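Local coordinates for protein polyketide synthase III (Ectocarpus siliculosus, PDB 4B0N) that is a type III polyketide synthase of the chalcone synthase family, a probable acyltransferase linked to the biosynthesis of phlorotannin monomers in a brown alga, at residues Leu149-Thr163 / Lys214-His227. Numbering follows the deposited sequence.
Sequences LNVEDISKLVVVSST and KYALMICVELSSVH. With ACD (arachidonic acid), chain D.
The carboxylate of Glu222 reaches across to the strand end and following loop, Ser161-Thr163, and ties the ends of two parallel strands together. Its chain bends at chi2 (77°), which brings OE2 to the N-H of Ser162 and the hydroxyl of Thr163. The N-H of Ser162 meets Glu222 OE2 at 2.6 Å, on its syn lone pair. Thr163 OG1 gives its proton to the same oxygen on the anti side, somewhat out of the carboxylate plane. Thr163 OG1 also accepts the backbone N-H of Leu223, with Leu223 N 2.9 Å away. With chi1 at 54°, Thr163 OG1 lies between its own N and carbonyl carbon, facing both Glu222 OE2 and Leu223 N. The other carboxylate oxygen, OE1, bonds to Ser367.

Further along the chain, the His227 ring points NE2 at Thr163 O, 2.7 Å away. The oxygen lies in the ring plane and the bond is nearly straight. Thr163, Ser224 and His227 line the arachidonic acid pocket; Thr163 CG2 is 3.7 Å from ACD C7.

From Lys156-Val160 to Ala216-Cys220 the backbone bonds form a regular parallel ladder. Leu157, Val159, Leu217 and Ile219 share one face, where Leu157 CD1 meets Ile219 CD1 at 3.9 Å. Lys156, Val158, Val160, Ala216, Met218 and Cys220 share the other.

Near the start of the two strands, Leu149 lays CD2 over one face of the Tyr215 ring, a CH-pi contact 3.8 Å from the centroid.

The pair lies inside a five-stranded sheet of the thiolase-like fold, flanked by strands 185-190 and 245-255. Helices 121-146 and 170-177 pack on the Ile219 face, and helix 196-210 on the Met218 face.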
# COMPACT_ATOMS: atom_id res chain seq x y z
N LEU A 149 -0.34 5.20 26.17
CA LEU A 149 -1.66 4.69 25.78
C LEU A 149 -1.81 3.20 26.06
O LEU A 149 -0.87 2.54 26.49
CB LEU A 149 -1.91 4.97 24.30
CG LEU A 149 -2.06 6.41 23.82
CD1 LEU A 149 -1.87 6.48 22.32
CD2 LEU A 149 -3.41 6.99 24.23
N ASN A 150 -3.00 2.69 25.80
CA ASN A 150 -3.27 1.27 25.84
C ASN A 150 -3.59 0.75 24.44
O ASN A 150 -4.07 1.51 23.59
CB ASN A 150 -4.42 0.97 26.80
CG ASN A 150 -4.10 1.34 28.23
OD1 ASN A 150 -4.69 2.28 28.78
ND2 ASN A 150 -3.17 0.62 28.85
N VAL A 151 -3.33 -0.53 24.20
CA VAL A 151 -3.59 -1.15 22.89
C VAL A 151 -5.03 -0.89 22.40
O VAL A 151 -5.30 -0.95 21.20
CB VAL A 151 -3.28 -2.66 22.88
CG1 VAL A 151 -1.79 -2.91 23.08
CG2 VAL A 151 -4.10 -3.41 23.92
N GLU A 152 -5.92 -0.59 23.34
CA GLU A 152 -7.32 -0.26 23.03
C GLU A 152 -7.46 1.06 22.28
O GLU A 152 -8.34 1.20 21.43
CB GLU A 152 -8.16 -0.19 24.32
CG GLU A 152 -8.45 -1.54 24.98
CD GLU A 152 -7.34 -2.01 25.91
OE1 GLU A 152 -6.92 -1.24 26.80
OE2 GLU A 152 -6.89 -3.16 25.75
N ASP A 153 -6.59 2.01 22.60
CA ASP A 153 -6.72 3.39 22.12
C ASP A 153 -6.31 3.59 20.66
O ASP A 153 -6.53 4.67 20.09
CB ASP A 153 -5.92 4.34 23.02
CG ASP A 153 -6.17 4.11 24.51
OD1 ASP A 153 -7.34 3.86 24.90
OD2 ASP A 153 -5.20 4.19 25.29
N ILE A 154 -5.73 2.57 20.05
CA ILE A 154 -5.35 2.63 18.64
C ILE A 154 -6.58 2.39 17.77
O ILE A 154 -7.27 1.38 17.91
CB ILE A 154 -4.22 1.61 18.31
CG1 ILE A 154 -2.97 1.89 19.16
CG2 ILE A 154 -3.90 1.61 16.82
CD1 ILE A 154 -2.39 3.29 19.02
N SER A 155 -6.85 3.35 16.88
CA SER A 155 -8.01 3.29 15.98
C SER A 155 -7.60 2.97 14.54
O SER A 155 -8.38 2.38 13.78
CB SER A 155 -8.76 4.62 16.00
OG SER A 155 -9.17 4.96 17.31
N LYS A 156 -6.38 3.36 14.18
CA LYS A 156 -5.87 3.19 12.83
C LYS A 156 -4.50 2.52 12.85
O LYS A 156 -3.63 2.88 13.66
CB LYS A 156 -5.79 4.54 12.11
CG LYS A 156 -5.78 4.43 10.60
CD LYS A 156 -5.07 5.60 9.95
CE LYS A 156 -5.23 5.55 8.44
NZ LYS A 156 -4.20 6.37 7.75
N LEU A 157 -4.31 1.56 11.96
CA LEU A 157 -3.04 0.85 11.82
C LEU A 157 -2.53 0.93 10.39
O LEU A 157 -3.25 0.58 9.45
CB LEU A 157 -3.19 -0.60 12.27
CG LEU A 157 -2.02 -1.58 12.13
CD1 LEU A 157 -0.80 -1.13 12.92
CD2 LEU A 157 -2.47 -2.97 12.58
N VAL A 158 -1.31 1.41 10.23
CA VAL A 158 -0.69 1.52 8.92
C VAL A 158 0.64 0.78 8.94
O VAL A 158 1.55 1.15 9.69
CB VAL A 158 -0.48 2.98 8.50
CG1 VAL A 158 0.25 3.07 7.17
CG2 VAL A 158 -1.82 3.71 8.42
N VAL A 159 0.74 -0.27 8.12
CA VAL A 159 1.98 -1.02 7.96
C VAL A 159 2.63 -0.64 6.63
O VAL A 159 1.95 -0.50 5.61
CB VAL A 159 1.75 -2.55 8.03
CG1 VAL A 159 3.03 -3.32 7.76
CG2 VAL A 159 1.18 -2.94 9.39
N VAL A 160 3.95 -0.47 6.65
CA VAL A 160 4.71 -0.06 5.48
C VAL A 160 5.87 -1.03 5.23
O VAL A 160 6.67 -1.29 6.13
CB VAL A 160 5.26 1.38 5.66
CG1 VAL A 160 6.30 1.70 4.60
CG2 VAL A 160 4.13 2.40 5.63
N SER A 161 5.94 -1.56 4.01
CA SER A 161 7.05 -2.44 3.62
C SER A 161 7.17 -2.58 2.10
O SER A 161 6.18 -2.64 1.39
CB SER A 161 6.90 -3.83 4.24
OG SER A 161 8.12 -4.55 4.15
N SER A 162 8.42 -2.62 1.63
CA SER A 162 8.74 -2.92 0.24
C SER A 162 9.46 -4.27 0.14
O SER A 162 9.82 -4.71 -0.95
CB SER A 162 9.62 -1.81 -0.36
OG SER A 162 8.93 -0.58 -0.42
N THR A 163 9.65 -4.92 1.28
CA THR A 163 10.35 -6.20 1.34
C THR A 163 9.44 -7.36 1.77
O THR A 163 9.89 -8.50 1.89
CB THR A 163 11.58 -6.14 2.28
OG1 THR A 163 11.17 -5.66 3.57
CG2 THR A 163 12.65 -5.23 1.71
N LYS A 214 -8.73 10.82 18.35
CA LYS A 214 -8.34 9.45 18.01
C LYS A 214 -6.83 9.26 17.80
O LYS A 214 -6.07 10.23 17.72
CB LYS A 214 -9.15 8.94 16.80
CG LYS A 214 -10.66 9.06 17.01
CD LYS A 214 -11.45 8.09 16.14
CE LYS A 214 -12.90 8.05 16.58
NZ LYS A 214 -13.65 6.91 15.98
N TYR A 215 -6.39 8.00 17.74
CA TYR A 215 -4.97 7.67 17.70
C TYR A 215 -4.63 6.67 16.59
O TYR A 215 -5.32 5.67 16.40
CB TYR A 215 -4.52 7.10 19.06
CG TYR A 215 -4.58 8.09 20.20
CD1 TYR A 215 -3.58 9.05 20.37
CD2 TYR A 215 -5.63 8.06 21.12
CE1 TYR A 215 -3.63 9.96 21.41
CE2 TYR A 215 -5.69 8.97 22.17
CZ TYR A 215 -4.68 9.91 22.31
OH TYR A 215 -4.72 10.82 23.34
N ALA A 216 -3.53 6.95 15.88
CA ALA A 216 -3.10 6.12 14.76
C ALA A 216 -1.67 5.61 14.96
O ALA A 216 -0.82 6.34 15.47
CB ALA A 216 -3.21 6.89 13.45
N LEU A 217 -1.43 4.37 14.54
CA LEU A 217 -0.12 3.73 14.67
C LEU A 217 0.49 3.43 13.30
O LEU A 217 -0.06 2.66 12.52
CB LEU A 217 -0.24 2.46 15.52
CG LEU A 217 0.95 1.51 15.72
CD1 LEU A 217 2.10 2.19 16.46
CD2 LEU A 217 0.51 0.26 16.45
N MET A 218 1.63 4.06 13.02
CA MET A 218 2.33 3.86 11.76
C MET A 218 3.60 3.05 12.00
O MET A 218 4.45 3.44 12.81
CB MET A 218 2.65 5.21 11.10
CG MET A 218 3.12 5.12 9.66
SD MET A 218 4.90 4.90 9.49
CE MET A 218 5.48 6.57 9.79
N ILE A 219 3.73 1.93 11.30
CA ILE A 219 4.86 1.02 11.50
C ILE A 219 5.58 0.73 10.19
O ILE A 219 4.98 0.24 9.23
CB ILE A 219 4.43 -0.32 12.14
CG1 ILE A 219 3.53 -0.08 13.35
CG2 ILE A 219 5.65 -1.14 12.53
CD1 ILE A 219 2.93 -1.33 13.95
N CYS A 220 6.87 1.03 10.16
CA CYS A 220 7.74 0.64 9.06
C CYS A 220 8.54 -0.59 9.43
O CYS A 220 9.23 -0.62 10.45
CB CYS A 220 8.67 1.78 8.68
SG CYS A 220 7.80 3.17 7.94
N VAL A 221 8.43 -1.62 8.60
CA VAL A 221 9.15 -2.86 8.80
C VAL A 221 9.83 -3.23 7.50
O VAL A 221 9.26 -3.08 6.42
CB VAL A 221 8.22 -4.00 9.28
CG1 VAL A 221 7.12 -4.28 8.26
CG2 VAL A 221 9.02 -5.26 9.59
N GLU A 222 11.07 -3.70 7.62
CA GLU A 222 11.85 -4.06 6.45
C GLU A 222 12.83 -5.18 6.75
O GLU A 222 13.52 -5.15 7.77
CB GLU A 222 12.59 -2.83 5.93
CG GLU A 222 12.46 -2.66 4.43
CD GLU A 222 11.11 -2.09 4.01
OE1 GLU A 222 10.77 -0.97 4.44
OE2 GLU A 222 10.40 -2.77 3.24
N LEU A 223 12.86 -6.16 5.86
CA LEU A 223 13.79 -7.29 5.95
C LEU A 223 14.41 -7.58 4.59
O LEU A 223 13.93 -8.45 3.86
CB LEU A 223 13.08 -8.54 6.48
CG LEU A 223 12.84 -8.75 7.97
CD1 LEU A 223 11.68 -7.92 8.49
CD2 LEU A 223 12.57 -10.23 8.20
N SER A 224 15.46 -6.84 4.25
CA SER A 224 16.19 -7.07 3.00
C SER A 224 17.13 -8.29 3.07
O SER A 224 17.70 -8.69 2.06
CB SER A 224 16.93 -5.81 2.54
OG SER A 224 17.66 -5.20 3.59
N SER A 225 17.26 -8.89 4.26
CA SER A 225 18.11 -10.07 4.44
C SER A 225 17.45 -11.36 3.97
O SER A 225 18.03 -12.44 4.07
CB SER A 225 18.56 -10.22 5.90
OG SER A 225 17.50 -10.70 6.72
N VAL A 226 16.22 -11.25 3.48
CA VAL A 226 15.50 -12.41 2.98
C VAL A 226 15.50 -12.42 1.45
O VAL A 226 15.04 -13.38 0.83
CB VAL A 226 14.05 -12.48 3.52
CG1 VAL A 226 13.66 -13.93 3.74
CG2 VAL A 226 13.92 -11.72 4.83
N HIS A 227 16.03 -11.35 0.86
CA HIS A 227 16.05 -11.19 -0.60
C HIS A 227 17.43 -11.24 -1.21
O HIS A 227 17.62 -10.83 -2.36
CB HIS A 227 15.35 -9.89 -0.99
CG HIS A 227 13.90 -9.84 -0.59
ND1 HIS A 227 12.95 -10.55 -1.22
CD2 HIS A 227 13.26 -9.13 0.42
CE1 HIS A 227 11.76 -10.31 -0.65
NE2 HIS A 227 11.95 -9.44 0.36
C1 ACD D . 16.36 2.23 -2.51
C2 ACD D . 14.99 1.60 -2.62
C3 ACD D . 14.94 0.32 -1.79
C4 ACD D . 14.06 -0.73 -2.45
C5 ACD D . 14.35 -2.09 -1.87
C6 ACD D . 13.71 -3.17 -2.32
C7 ACD D . 14.01 -4.52 -1.71
C8 ACD D . 15.21 -5.17 -2.36
C9 ACD D . 15.93 -6.04 -1.66
C10 ACD D . 17.13 -6.72 -2.29
C11 ACD D . 18.38 -6.35 -1.53
C12 ACD D . 19.23 -7.29 -1.14
C13 ACD D . 20.49 -6.91 -0.39
C14 ACD D . 20.65 -7.75 0.85
C15 ACD D . 21.60 -7.43 1.73
C16 ACD D . 21.79 -8.26 2.98
C17 ACD D . 22.82 -9.35 2.71
C18 ACD D . 24.16 -9.07 3.39
C19 ACD D . 25.30 -9.45 2.46
C20 ACD D . 26.63 -9.44 3.20
O1 ACD D . 16.45 3.45 -2.28
O HOH W 1 -8.30 6.62 19.09
O HOH W 2 8.89 0.44 1.99